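Local coordinates for beta-1,3-glucosyltransferase (Paecilomyces sp. J18, PDB 5JVV), which is a fungal carbohydrate-active enzyme whose fold is a beta-sandwich of the jelly-roll kind, with two curved, largely antiparallel sheets packed face to face, at residues Ile90-Gly95 with Glu286-Ile291; Val31-Arg36 with Val242-Phe247; Thr191-Lys196 with Thr229-Lys234; Met131-Lys136 with Lys234-Gln239. One frame throughout, in Å; residues are numbered along the deposited sequence.

Contact 1 of 4, residues Ile90-Gly95 with Glu286-Ile291; sequences IKHMPG and EAYWEI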
loop_
_atom_site.group_PDB
_atom_site.type_symbol
_atom_site.label_atom_id
_atom_site.label_comp_id
_atom_site.label_asym_id
_atom_site.label_seq_id
_atom_site.Cartn_x
_atom_site.Cartn_y
_atom_site.Cartn_z
ATOM N N ILE A 90 6.258 9.424 1.910
ATOM C CA ILE A 90 6.976 8.158 1.808
ATOM C C ILE A 90 8.210 8.358 0.930
ATOM O O ILE A 90 8.095 8.755 -0.230
ATOM C CB ILE A 90 6.049 7.081 1.199
ATOM C CG1 ILE A 90 4.799 6.915 2.072
ATOM C CG2 ILE A 90 6.778 5.750 1.036
ATOM C CD1 ILE A 90 3.640 6.216 1.378
ATOM N N LYS A 91 9.390 8.108 1.487
ATOM C CA LYS A 91 10.633 8.288 0.750
ATOM C C LYS A 91 10.919 7.097 -0.170
ATOM O O LYS A 91 11.496 7.252 -1.249
ATOM C CB LYS A 91 11.798 8.509 1.727
ATOM C CG LYS A 91 13.160 8.645 1.053
ATOM C CD LYS A 91 14.308 8.585 2.051
ATOM C CE LYS A 91 14.330 9.787 2.980
ATOM N NZ LYS A 91 14.588 11.052 2.234
ATOM N N HIS A 92 10.503 5.908 0.251
ATOM C CA HIS A 92 10.848 4.682 -0.452
ATOM C C HIS A 92 9.740 3.678 -0.191
ATOM O O HIS A 92 9.170 3.646 0.903
ATOM C CB HIS A 92 12.181 4.143 0.096
ATOM C CG HIS A 92 12.831 3.086 -0.747
ATOM N ND1 HIS A 92 12.486 1.751 -0.673
ATOM C CD2 HIS A 92 13.860 3.157 -1.625
ATOM C CE1 HIS A 92 13.251 1.054 -1.490
ATOM N NE2 HIS A 92 14.093 1.881 -2.087
ATOM N N MET A 93 9.419 2.875 -1.197
ATOM C CA MET A 93 8.487 1.768 -1.022
ATOM C C MET A 93 9.136 0.527 -1.609
ATOM O O MET A 93 10.160 0.634 -2.283
ATOM C CB MET A 93 7.141 2.046 -1.701
ATOM C CG MET A 93 7.171 2.012 -3.229
ATOM S SD MET A 93 5.511 1.897 -3.901
ATOM C CE MET A 93 5.105 0.244 -3.386
ATOM N N PRO A 94 8.573 -0.661 -1.336
ATOM C CA PRO A 94 9.247 -1.836 -1.902
ATOM C C PRO A 94 9.309 -1.749 -3.422
ATOM O O PRO A 94 8.360 -1.279 -4.087
ATOM C CB PRO A 94 8.371 -2.994 -1.415
ATOM C CG PRO A 94 7.908 -2.511 -0.073
ATOM C CD PRO A 94 7.617 -1.035 -0.278
ATOM N N GLY A 95 10.458 -2.152 -3.964
ATOM C CA GLY A 95 10.738 -1.949 -5.372
ATOM C C GLY A 95 10.007 -2.884 -6.309
ATOM O O GLY A 95 9.205 -3.732 -5.899
ATOM N N GLU A 286 15.932 -4.035 -1.697
ATOM C CA GLU A 286 15.133 -2.849 -2.010
ATOM C C GLU A 286 13.656 -3.019 -1.678
ATOM O O GLU A 286 12.858 -2.137 -1.969
ATOM C CB GLU A 286 15.273 -2.464 -3.493
ATOM C CG GLU A 286 16.597 -1.815 -3.849
ATOM C CD GLU A 286 16.736 -0.436 -3.239
ATOM O OE1 GLU A 286 15.890 0.430 -3.552
ATOM O OE2 GLU A 286 17.678 -0.230 -2.445
ATOM N N ALA A 287 13.289 -4.144 -1.068
ATOM C CA ALA A 287 11.899 -4.371 -0.696
ATOM C C ALA A 287 11.626 -3.795 0.686
ATOM O O ALA A 287 11.338 -4.531 1.627
ATOM C CB ALA A 287 11.570 -5.873 -0.742
ATOM N N TYR A 288 11.715 -2.470 0.805
ATOM C CA TYR A 288 11.453 -1.797 2.075
ATOM C C TYR A 288 10.672 -0.514 1.914
ATOM O O TYR A 288 10.726 0.132 0.872
ATOM C CB TYR A 288 12.755 -1.507 2.835
ATOM C CG TYR A 288 13.668 -0.454 2.233
ATOM C CD1 TYR A 288 13.540 0.890 2.572
ATOM C CD2 TYR A 288 14.699 -0.816 1.374
ATOM C CE1 TYR A 288 14.398 1.846 2.046
ATOM C CE2 TYR A 288 15.561 0.126 0.842
ATOM C CZ TYR A 288 15.400 1.459 1.183
ATOM O OH TYR A 288 16.252 2.412 0.666
ATOM N N TRP A 289 9.926 -0.172 2.958
ATOM C CA TRP A 289 9.305 1.144 3.075
ATOM C C TRP A 289 10.228 2.053 3.869
ATOM O O TRP A 289 10.836 1.627 4.858
ATOM C CB TRP A 289 7.986 1.046 3.850
ATOM C CG TRP A 289 6.933 0.236 3.201
ATOM C CD1 TRP A 289 6.720 -1.104 3.346
ATOM C CD2 TRP A 289 5.901 0.715 2.333
ATOM N NE1 TRP A 289 5.633 -1.496 2.605
ATOM C CE2 TRP A 289 5.105 -0.394 1.979
ATOM C CE3 TRP A 289 5.574 1.975 1.813
ATOM C CZ2 TRP A 289 4.018 -0.287 1.120
ATOM C CZ3 TRP A 289 4.478 2.077 0.959
ATOM C CH2 TRP A 289 3.717 0.952 0.625
ATOM N N GLU A 290 10.327 3.312 3.452
ATOM C CA GLU A 290 10.926 4.332 4.308
ATOM C C GLU A 290 9.904 5.440 4.372
ATOM O O GLU A 290 9.627 6.112 3.375
ATOM C CB GLU A 290 12.267 4.850 3.786
ATOM C CG GLU A 290 12.891 5.842 4.767
ATOM C CD GLU A 290 14.327 6.214 4.448
ATOM O OE1 GLU A 290 14.948 5.566 3.580
ATOM O OE2 GLU A 290 14.833 7.168 5.078
ATOM N N ILE A 291 9.315 5.604 5.545
ATOM C CA ILE A 291 8.205 6.529 5.709
ATOM C C ILE A 291 8.671 7.742 6.502
ATOM O O ILE A 291 9.143 7.614 7.632
ATOM C CB ILE A 291 7.026 5.839 6.426
ATOM C CG1 ILE A 291 6.514 4.667 5.580
ATOM C CG2 ILE A 291 5.902 6.838 6.717
ATOM C CD1 ILE A 291 5.804 3.576 6.378
#

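Contact 2 of 4, residues Val31-Arg36 with Val242-Phe247; sequences VHYVSR and VFDTTF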
loop_
_atom_site.group_PDB
_atom_site.type_symbol
_atom_site.label_atom_id
_atom_site.label_comp_id
_atom_site.label_asym_id
_atom_site.label_seq_id
_atom_site.Cartn_x
_atom_site.Cartn_y
_atom_site.Cartn_z
ATOM N N VAL A 31 5.265 -15.355 3.348
ATOM C CA VAL A 31 5.768 -14.304 4.224
ATOM C C VAL A 31 5.680 -14.809 5.658
ATOM O O VAL A 31 4.790 -15.593 6.000
ATOM C CB VAL A 31 4.913 -13.011 4.068
ATOM C CG1 VAL A 31 3.495 -13.239 4.565
ATOM C CG2 VAL A 31 5.551 -11.843 4.789
ATOM N N HIS A 32 6.607 -14.351 6.490
ATOM C CA HIS A 32 6.589 -14.644 7.911
ATOM C C HIS A 32 6.507 -13.305 8.628
ATOM O O HIS A 32 7.517 -12.632 8.847
ATOM C CB HIS A 32 7.856 -15.401 8.300
ATOM C CG HIS A 32 7.841 -15.970 9.689
ATOM N ND1 HIS A 32 6.884 -15.649 10.626
ATOM C CD2 HIS A 32 8.675 -16.855 10.288
ATOM C CE1 HIS A 32 7.132 -16.306 11.746
ATOM N NE2 HIS A 32 8.210 -17.045 11.568
ATOM N N TYR A 33 5.292 -12.914 8.978
ATOM C CA TYR A 33 5.082 -11.650 9.662
ATOM C C TYR A 33 5.535 -11.795 11.112
ATOM O O TYR A 33 5.140 -12.745 11.801
ATOM C CB TYR A 33 3.613 -11.279 9.600
ATOM C CG TYR A 33 3.170 -10.648 8.298
ATOM C CD1 TYR A 33 3.966 -9.718 7.631
ATOM C CD2 TYR A 33 1.937 -10.966 7.746
ATOM C CE1 TYR A 33 3.528 -9.123 6.446
ATOM C CE2 TYR A 33 1.501 -10.385 6.566
ATOM C CZ TYR A 33 2.302 -9.464 5.925
ATOM O OH TYR A 33 1.854 -8.872 4.761
ATOM N N VAL A 34 6.358 -10.861 11.577
ATOM C CA VAL A 34 6.942 -10.957 12.923
ATOM C C VAL A 34 6.603 -9.763 13.819
ATOM O O VAL A 34 6.204 -8.699 13.344
ATOM C CB VAL A 34 8.464 -11.148 12.877
ATOM C CG1 VAL A 34 8.807 -12.446 12.152
ATOM C CG2 VAL A 34 9.139 -9.953 12.203
ATOM N N SER A 35 6.765 -9.956 15.128
ATOM C CA SER A 35 6.466 -8.920 16.110
ATOM C C SER A 35 7.478 -7.798 16.009
ATOM O O SER A 35 8.536 -7.959 15.389
ATOM C CB SER A 35 6.490 -9.492 17.522
ATOM O OG SER A 35 7.808 -9.890 17.871
ATOM N N ARG A 36 7.156 -6.659 16.612
ATOM C CA ARG A 36 8.060 -5.513 16.577
ATOM C C ARG A 36 9.435 -5.797 17.183
ATOM O O ARG A 36 10.452 -5.436 16.590
ATOM C CB ARG A 36 7.419 -4.287 17.232
ATOM C CG ARG A 36 8.345 -3.079 17.312
ATOM C CD ARG A 36 7.583 -1.847 17.748
ATOM N NE ARG A 36 8.480 -0.731 18.034
ATOM C CZ ARG A 36 8.080 0.429 18.544
ATOM N NH1 ARG A 36 8.966 1.390 18.784
ATOM N NH2 ARG A 36 6.799 0.619 18.828
ATOM N N VAL A 242 -2.934 0.485 7.133
ATOM C CA VAL A 242 -2.045 -0.673 7.116
ATOM C C VAL A 242 -0.905 -0.473 6.130
ATOM O O VAL A 242 -1.124 -0.048 4.994
ATOM C CB VAL A 242 -2.799 -1.966 6.712
ATOM C CG1 VAL A 242 -1.874 -3.184 6.812
ATOM C CG2 VAL A 242 -4.046 -2.171 7.577
ATOM N N PHE A 243 0.313 -0.763 6.579
ATOM C CA PHE A 243 1.457 -0.869 5.687
ATOM C C PHE A 243 1.939 -2.298 5.797
ATOM O O PHE A 243 2.148 -2.800 6.902
ATOM C CB PHE A 243 2.622 0.044 6.106
ATOM C CG PHE A 243 2.404 1.512 5.847
ATOM C CD1 PHE A 243 2.788 2.089 4.636
ATOM C CD2 PHE A 243 1.841 2.330 6.824
ATOM C CE1 PHE A 243 2.600 3.449 4.404
ATOM C CE2 PHE A 243 1.654 3.687 6.599
ATOM C CZ PHE A 243 2.031 4.247 5.384
ATOM N N ASP A 244 2.134 -2.965 4.666
ATOM C CA ASP A 244 2.722 -4.292 4.721
ATOM C C ASP A 244 3.512 -4.585 3.461
ATOM O O ASP A 244 3.410 -3.856 2.469
ATOM C CB ASP A 244 1.648 -5.369 4.987
ATOM C CG ASP A 244 0.784 -5.658 3.776
ATOM O OD1 ASP A 244 -0.458 -5.524 3.873
ATOM O OD2 ASP A 244 1.336 -6.047 2.724
ATOM N N THR A 245 4.320 -5.638 3.518
ATOM C CA THR A 245 4.874 -6.256 2.322
ATOM C C THR A 245 4.726 -7.760 2.497
ATOM O O THR A 245 5.276 -8.335 3.441
ATOM C CB THR A 245 6.354 -5.914 2.115
ATOM O OG1 THR A 245 6.507 -4.488 2.068
ATOM C CG2 THR A 245 6.877 -6.517 0.806
ATOM N N THR A 246 3.953 -8.387 1.616
ATOM C CA THR A 246 3.897 -9.845 1.575
ATOM C C THR A 246 4.595 -10.332 0.308
ATOM O O THR A 246 5.187 -9.522 -0.412
ATOM C CB THR A 246 2.443 -10.371 1.713
ATOM O OG1 THR A 246 2.468 -11.793 1.881
ATOM C CG2 THR A 246 1.585 -10.014 0.492
ATOM N N PHE A 247 4.556 -11.639 0.048
ATOM C CA PHE A 247 5.229 -12.213 -1.117
ATOM C C PHE A 247 4.333 -13.262 -1.721
ATOM O O PHE A 247 3.666 -13.974 -0.987
ATOM C CB PHE A 247 6.535 -12.902 -0.716
ATOM C CG PHE A 247 7.540 -11.981 -0.083
ATOM C CD1 PHE A 247 8.372 -11.196 -0.869
ATOM C CD2 PHE A 247 7.669 -11.923 1.303
ATOM C CE1 PHE A 247 9.320 -10.349 -0.280
ATOM C CE2 PHE A 247 8.605 -11.079 1.896
ATOM C CZ PHE A 247 9.434 -10.299 1.106
#

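Contact 3 of 4, residues Thr191-Lys196 with Thr229-Lys234; sequences TDEFIK and TCDIGK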
loop_
_atom_site.group_PDB
_atom_site.type_symbol
_atom_site.label_atom_id
_atom_site.label_comp_id
_atom_site.label_asym_id
_atom_site.label_seq_id
_atom_site.Cartn_x
_atom_site.Cartn_y
_atom_site.Cartn_z
ATOM N N THR A 191 -14.838 11.578 1.889
ATOM C CA THR A 191 -16.098 12.227 2.272
ATOM C C THR A 191 -17.221 11.227 2.059
ATOM O O THR A 191 -16.958 10.119 1.616
ATOM C CB THR A 191 -16.390 13.482 1.425
ATOM O OG1 THR A 191 -16.728 13.091 0.086
ATOM C CG2 THR A 191 -15.196 14.412 1.400
ATOM N N ASP A 192 -18.461 11.600 2.365
ATOM C CA ASP A 192 -19.573 10.677 2.151
ATOM C C ASP A 192 -19.635 10.271 0.684
ATOM O O ASP A 192 -19.898 9.111 0.357
ATOM C CB ASP A 192 -20.908 11.332 2.522
ATOM C CG ASP A 192 -21.224 11.254 4.007
ATOM O OD1 ASP A 192 -20.567 10.483 4.733
ATOM O OD2 ASP A 192 -22.159 11.964 4.445
ATOM N N GLU A 193 -19.386 11.231 -0.198
ATOM C CA GLU A 193 -19.629 11.032 -1.621
ATOM C C GLU A 193 -18.479 10.366 -2.361
ATOM O O GLU A 193 -18.698 9.678 -3.362
ATOM C CB GLU A 193 -19.956 12.369 -2.276
ATOM C CG GLU A 193 -21.291 12.933 -1.824
ATOM C CD GLU A 193 -21.404 14.433 -2.027
ATOM O OE1 GLU A 193 -20.454 15.046 -2.564
ATOM O OE2 GLU A 193 -22.447 15.000 -1.642
ATOM N N PHE A 194 -17.252 10.575 -1.890
ATOM C CA PHE A 194 -16.107 10.098 -2.651
ATOM C C PHE A 194 -14.868 9.808 -1.818
ATOM O O PHE A 194 -14.730 10.272 -0.685
ATOM C CB PHE A 194 -15.758 11.087 -3.780
ATOM C CG PHE A 194 -15.438 12.490 -3.310
ATOM C CD1 PHE A 194 -14.229 12.777 -2.677
ATOM C CD2 PHE A 194 -16.323 13.526 -3.550
ATOM C CE1 PHE A 194 -13.935 14.067 -2.263
ATOM C CE2 PHE A 194 -16.031 14.825 -3.146
ATOM C CZ PHE A 194 -14.836 15.088 -2.496
ATOM N N ILE A 195 -13.979 9.012 -2.398
ATOM C CA ILE A 195 -12.610 8.908 -1.922
ATOM C C ILE A 195 -11.722 9.348 -3.073
ATOM O O ILE A 195 -11.792 8.792 -4.172
ATOM C CB ILE A 195 -12.273 7.470 -1.479
ATOM C CG1 ILE A 195 -12.956 7.188 -0.140
ATOM C CG2 ILE A 195 -10.767 7.290 -1.337
ATOM C CD1 ILE A 195 -13.190 5.731 0.119
ATOM N N LYS A 196 -10.911 10.374 -2.835
ATOM C CA LYS A 196 -9.981 10.857 -3.850
ATOM C C LYS A 196 -8.560 10.588 -3.403
ATOM O O LYS A 196 -8.225 10.803 -2.234
ATOM C CB LYS A 196 -10.177 12.350 -4.093
ATOM C CG LYS A 196 -11.473 12.678 -4.814
ATOM C CD LYS A 196 -11.679 14.188 -4.896
ATOM C CE LYS A 196 -12.970 14.537 -5.616
ATOM N NZ LYS A 196 -13.157 16.028 -5.719
ATOM N N THR A 229 -21.817 6.058 -8.688
ATOM C CA THR A 229 -23.227 5.695 -8.560
ATOM C C THR A 229 -23.657 5.277 -7.163
ATOM O O THR A 229 -24.795 4.855 -6.965
ATOM C CB THR A 229 -23.607 4.572 -9.537
ATOM O OG1 THR A 229 -22.911 3.366 -9.193
ATOM C CG2 THR A 229 -23.266 4.966 -10.957
ATOM N N CYS A 230 -22.739 5.363 -6.208
ATOM C CA CYS A 230 -23.077 5.193 -4.805
ATOM C C CYS A 230 -22.329 6.262 -4.036
ATOM O O CYS A 230 -21.383 6.860 -4.557
ATOM C CB CYS A 230 -22.648 3.817 -4.294
ATOM S SG CYS A 230 -20.859 3.648 -4.001
ATOM N N ASP A 231 -22.740 6.507 -2.799
ATOM C CA ASP A 231 -21.933 7.359 -1.936
ATOM C C ASP A 231 -20.753 6.520 -1.446
ATOM O O ASP A 231 -20.856 5.797 -0.455
ATOM C CB ASP A 231 -22.766 7.924 -0.778
ATOM C CG ASP A 231 -23.652 9.094 -1.208
ATOM O OD1 ASP A 231 -23.372 9.718 -2.254
ATOM O OD2 ASP A 231 -24.628 9.394 -0.489
ATOM N N ILE A 232 -19.640 6.615 -2.172
ATOM C CA ILE A 232 -18.472 5.757 -1.968
ATOM C C ILE A 232 -17.976 5.756 -0.517
ATOM O O ILE A 232 -17.635 4.712 0.045
ATOM C CB ILE A 232 -17.318 6.204 -2.909
ATOM C CG1 ILE A 232 -17.593 5.797 -4.363
ATOM C CG2 ILE A 232 -15.979 5.640 -2.460
ATOM C CD1 ILE A 232 -17.459 4.300 -4.639
ATOM N N GLY A 233 -17.936 6.933 0.098
ATOM C CA GLY A 233 -17.382 7.037 1.439
ATOM C C GLY A 233 -18.275 6.494 2.540
ATOM O O GLY A 233 -17.816 6.301 3.671
ATOM N N LYS A 234 -19.550 6.249 2.226
ATOM C CA LYS A 234 -20.465 5.659 3.198
ATOM C C LYS A 234 -20.362 4.137 3.188
ATOM O O LYS A 234 -20.978 3.450 4.005
ATOM C CB LYS A 234 -21.912 6.080 2.923
ATOM C CG LYS A 234 -22.248 7.519 3.259
ATOM C CD LYS A 234 -23.761 7.723 3.152
ATOM C CE LYS A 234 -24.158 9.177 3.293
ATOM N NZ LYS A 234 -25.646 9.310 3.392
HETATM O O HOH W 1 -20.241 9.182 -5.411
#

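Contact 4 of 4, residues Met131-Lys136 with Lys234-Gln239; sequences MVLHTK and KEFKPQ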
loop_
_atom_site.group_PDB
_atom_site.type_symbol
_atom_site.label_atom_id
_atom_site.label_comp_id
_atom_site.label_asym_id
_atom_site.label_seq_id
_atom_site.Cartn_x
_atom_site.Cartn_y
_atom_site.Cartn_z
ATOM N N MET A 131 -4.514 1.696 -7.701
ATOM C CA MET A 131 -5.415 2.080 -6.620
ATOM C C MET A 131 -6.671 1.248 -6.789
ATOM O O MET A 131 -7.194 1.138 -7.899
ATOM C CB MET A 131 -5.765 3.568 -6.727
ATOM C CG MET A 131 -4.544 4.483 -6.536
ATOM S SD MET A 131 -4.823 6.152 -7.140
ATOM C CE MET A 131 -4.705 5.851 -8.907
ATOM N N VAL A 132 -7.153 0.647 -5.704
ATOM C CA VAL A 132 -8.309 -0.250 -5.792
ATOM C C VAL A 132 -9.263 0.003 -4.633
ATOM O O VAL A 132 -8.823 0.149 -3.492
ATOM C CB VAL A 132 -7.885 -1.739 -5.704
ATOM C CG1 VAL A 132 -9.069 -2.657 -6.029
ATOM C CG2 VAL A 132 -6.723 -2.045 -6.634
ATOM N N LEU A 133 -10.565 0.059 -4.918
ATOM C CA LEU A 133 -11.553 -0.045 -3.849
ATOM C C LEU A 133 -12.351 -1.328 -4.028
ATOM O O LEU A 133 -12.591 -1.764 -5.157
ATOM C CB LEU A 133 -12.513 1.148 -3.848
ATOM C CG LEU A 133 -12.187 2.317 -2.914
ATOM C CD1 LEU A 133 -10.815 2.922 -3.195
ATOM C CD2 LEU A 133 -13.271 3.392 -2.997
ATOM N N HIS A 134 -12.737 -1.932 -2.909
ATOM C CA HIS A 134 -13.713 -3.012 -2.907
ATOM C C HIS A 134 -14.800 -2.570 -1.952
ATOM O O HIS A 134 -14.502 -2.177 -0.823
ATOM C CB HIS A 134 -13.094 -4.319 -2.391
ATOM C CG HIS A 134 -11.940 -4.816 -3.207
ATOM N ND1 HIS A 134 -12.105 -5.595 -4.331
ATOM C CD2 HIS A 134 -10.605 -4.661 -3.049
ATOM C CE1 HIS A 134 -10.921 -5.894 -4.833
ATOM N NE2 HIS A 134 -9.994 -5.338 -4.076
ATOM N N THR A 135 -16.052 -2.619 -2.395
ATOM C CA THR A 135 -17.164 -2.157 -1.569
ATOM C C THR A 135 -18.188 -3.264 -1.373
ATOM O O THR A 135 -18.288 -4.164 -2.206
ATOM C CB THR A 135 -17.882 -0.939 -2.200
ATOM O OG1 THR A 135 -18.381 -1.284 -3.504
ATOM C CG2 THR A 135 -16.942 0.254 -2.330
ATOM N N LYS A 136 -18.968 -3.186 -0.294
ATOM C CA LYS A 136 -20.093 -4.124 -0.126
ATOM C C LYS A 136 -21.237 -3.792 -1.083
ATOM O O LYS A 136 -21.831 -4.689 -1.693
ATOM C CB LYS A 136 -20.611 -4.119 1.320
ATOM C CG LYS A 136 -19.645 -4.681 2.358
ATOM C CD LYS A 136 -20.058 -4.300 3.793
ATOM C CE LYS A 136 -21.083 -5.265 4.371
ATOM N NZ LYS A 136 -21.523 -4.918 5.760
ATOM N N LYS A 234 -19.550 6.249 2.226
ATOM C CA LYS A 234 -20.465 5.659 3.198
ATOM C C LYS A 234 -20.362 4.137 3.188
ATOM O O LYS A 234 -20.978 3.450 4.005
ATOM C CB LYS A 234 -21.912 6.080 2.923
ATOM C CG LYS A 234 -22.248 7.519 3.259
ATOM C CD LYS A 234 -23.761 7.723 3.152
ATOM C CE LYS A 234 -24.158 9.177 3.293
ATOM N NZ LYS A 234 -25.646 9.310 3.392
ATOM N N GLU A 235 -19.570 3.613 2.259
ATOM C CA GLU A 235 -19.323 2.176 2.186
ATOM C C GLU A 235 -18.360 1.666 3.244
ATOM O O GLU A 235 -18.190 0.453 3.408
ATOM C CB GLU A 235 -18.773 1.802 0.809
ATOM C CG GLU A 235 -19.771 1.970 -0.315
ATOM C CD GLU A 235 -20.944 0.998 -0.227
ATOM O OE1 GLU A 235 -22.072 1.405 -0.582
ATOM O OE2 GLU A 235 -20.740 -0.165 0.189
ATOM N N PHE A 236 -17.723 2.589 3.955
ATOM C CA PHE A 236 -16.679 2.225 4.898
ATOM C C PHE A 236 -16.951 2.737 6.299
ATOM O O PHE A 236 -17.278 3.913 6.496
ATOM C CB PHE A 236 -15.320 2.733 4.391
ATOM C CG PHE A 236 -14.973 2.220 3.027
ATOM C CD1 PHE A 236 -14.492 0.933 2.868
ATOM C CD2 PHE A 236 -15.171 3.004 1.898
ATOM C CE1 PHE A 236 -14.205 0.431 1.599
ATOM C CE2 PHE A 236 -14.872 2.514 0.627
ATOM C CZ PHE A 236 -14.389 1.227 0.484
ATOM N N LYS A 237 -16.830 1.847 7.267
ATOM C CA LYS A 237 -16.774 2.204 8.651
ATOM C C LYS A 237 -15.391 2.749 9.026
ATOM O O LYS A 237 -14.560 2.702 8.224
ATOM C CB LYS A 237 -17.120 1.015 9.461
ATOM C CG LYS A 237 -18.546 0.743 9.187
ATOM C CD LYS A 237 -19.011 -0.473 9.827
ATOM C CE LYS A 237 -20.497 -0.537 9.678
ATOM N NZ LYS A 237 -20.653 -1.704 10.475
ATOM N N PRO A 238 -15.186 3.239 10.229
ATOM C CA PRO A 238 -13.833 3.716 10.546
ATOM C C PRO A 238 -12.786 2.638 10.218
ATOM O O PRO A 238 -13.030 1.450 10.460
ATOM C CB PRO A 238 -13.908 3.991 12.052
ATOM C CG PRO A 238 -15.357 4.355 12.283
ATOM C CD PRO A 238 -16.127 3.461 11.348
ATOM N N GLN A 239 -11.658 3.050 9.629
ATOM C CA GLN A 239 -10.695 2.112 9.050
ATOM C C GLN A 239 -9.376 2.169 9.791
ATOM O O GLN A 239 -8.972 3.229 10.245
ATOM C CB GLN A 239 -10.403 2.490 7.589
ATOM C CG GLN A 239 -11.611 2.456 6.663
ATOM C CD GLN A 239 -12.000 1.050 6.288
ATOM O OE1 GLN A 239 -11.304 0.385 5.517
ATOM N NE2 GLN A 239 -13.117 0.571 6.843
HETATM O O HOH W 2 -17.731 -1.771 1.734
#

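Contact 1 of 4, residues Ile90-Gly95 with Glu286-Ile291
With CG of His92 anti to the backbone N (chi1 -166°) and CG of Tyr288 set between its backbone N and carbonyl carbon (chi1 69°), the two rings meet in an offset stack, planes only 3° apart. The imidazole is gripped at both nitrogens, which fixes its rotation. His92 ND1 donates to Tyr288 O at 2.8 Å, and His92 NE2 donates to Glu286 OE1 at 2.7 Å; both acceptors lie close to the ring plane, although NE2 meets the carboxylate from above. Where Lys91 N and His92 N both donate to Glu290 O, the antiparallel pairing slips by one residue, a classic beta bulge. Beyond it, Pro94 CD sits squarely over the five-membered ring of Trp289, 3.4 Å from its centroid, while Met93 CB covers the six-membered ring nearer its rim. Trp289 also touches Pro102 and Phe104 of strand 100-107 and Ile120 of strand 116-121, in the facing sheet; Phe178 of helix 175-180 covers Ile90 and Met93.

Contact 2 of 4, residues Val31-Arg36 with Val242-Phe247
Asp244 lies against the Tyr33 hydroxyl, with Asp244 CB, CG and OD2 each 3.5 Å from Tyr33 OH; the carboxylate plane is turned 59° from the ring, and OD1 takes a hydrogen bond from Trp105 NE1. The next residue, Thr245, offers backbone rather than side chain. Thr245 O lies 3.6 Å from Tyr33 CE1, approaching the ring obliquely, and 3.8 Å from Val31 CG2, and it also accepts a hydrogen bond from Ser72 OG. Ser72 belongs to strand 70-77, which explains the geometry: within one curled sheet of the jelly roll, strand 70-77 pairs with strand 31-33 in parallel and with strand 240-247 in antiparallel fashion, so the two segments meet without a direct hydrogen bond, Val31 and Tyr33 reaching across to side chains and to Thr245 O. At Thr246, OG1 stands anti to the backbone N (chi1 -171°), which carries Thr246 OG1 to 3.2 Å from Val31 CG1; its polar partner there is Asp25 OD2. Thr246 CB touches the Tyr33 hydroxyl, OH, at 3.4 Å. Phe247 comes last, turning the edge of its ring to Val31, with Phe247 CD2 4.1 Å from Val31 CB, while Phe284 packs edge-to-face with Phe247. Val31 CG2 in turn leans over one face of Tyr33 toward its rim.

Contact 3 of 4, residues Thr191-Lys196 with Thr229-Lys234
Asp192 O receives two backbone N-H groups from the 3-10 turn opposite, though neither bond is strong. Gly233 N comes to 2.9 Å from Asp192 O, but bent to 127° at the hydrogen, and Lys234 N reaches the same oxygen more weakly still. One residue along, Glu193 O accepts a weak, 3.4 Å bond from Ile232 N, and a water lying 2.6 Å from Glu193 O and 2.7 Å from Cys230 O links the two segments again. Gly233, having no side chain, lets the backbones close in tightly: Gly233 CA makes a nearly straight C-H...O contact with Thr191 O at 3.1 Å. Outward from this polar seam, the aliphatic chain of Lys234 crosses the Asp192 carboxylate, Lys234 CE lying 3.6 Å from Asp192 OD2, whereas the charged ends stay beyond salt-bridge range and Asp192 OD1 is bonded to His83 NE2. On the buried side, Ile232 CG2 stands anti to its backbone N (chi1 to CG1 -74°) and there meets Ile195 CD1 at 3.8 Å, the side chains crossing near a right angle. Thr191 OG1 accepts from Phe194 N at 3.2 Å and sits over the centre of one face of the Phe194 ring, with Lys196 CE over the other. This is an ST motif in the turn of the beta-hairpin formed by strands 184-190 and 195-201, here docked on a loop that the Cys230-Cys139 disulfide ties down.

Contact 4 of 4, residues Met131-Lys136 with Lys234-Gln239
Leu133 starts the contact by laying its CD2 against Phe236, 4.1 Å from Phe236 CE2, the two side chains crossing at a slant. His134 contributes its carbonyl instead: His134 O faces the ring edge near its plane, 3.6 Å from Phe236 CE1. Thr135 then fills the angle between both partners. Its OG1 lies between the backbone N and the carbonyl carbon (chi1 59°), in position to bond to Gly137 O, and this turns the methyl Thr135 CG2 toward the loop, 3.9 Å from Phe236 CZ and equally far from Glu235 CG. The Glu235 chain bends at chi2 (-67°), running across Thr135 at about a right angle to place Glu235 OE2 3.8 Å from Thr135 CB, where the oxygen accepts a hydrogen bond from Gly137 N. At Lys136 the link becomes solvent-mediated, one water accepting from Lys136 N at 2.8 Å and donating to Glu235 O at 2.8 Å. No direct hydrogen bond joins the segments, so van der Waals packing, part of it against oxygen atoms, and this water bridge carry the join. Strand 130-134 runs between strands 116-121 and 165-168 of its sheet, and the loop before strand 240-247 drapes over its end, with Phe236 packed on Ile117 of the first neighbour and Ile195 of strand 195-201.

Contacts 1 and 2 are buried, whereas contacts 3 and 4 lie nearer the surface. The first two lie on different sheets of the sandwich and meet across the interface between them: Trp289 NE1 of contact 1 bonds to Asp244 O of contact 2, though the centres are about 14 Å apart. Contacts 3 and 4, with centres about 9 Å apart, share Lys234 and an apolar cluster in which Ile195 and Ile232 meet Leu133 and Phe236. By sheet the grouping changes, contacts 1 and 3 reaching one and contacts 2 and 4 the other. Chemistry follows place: bulged strand pairing with aromatic stacking in contact 1, side chains spanning an intervening strand in contact 2, weak backbone bonds plus a water in contact 3, packing plus a water in contact 4.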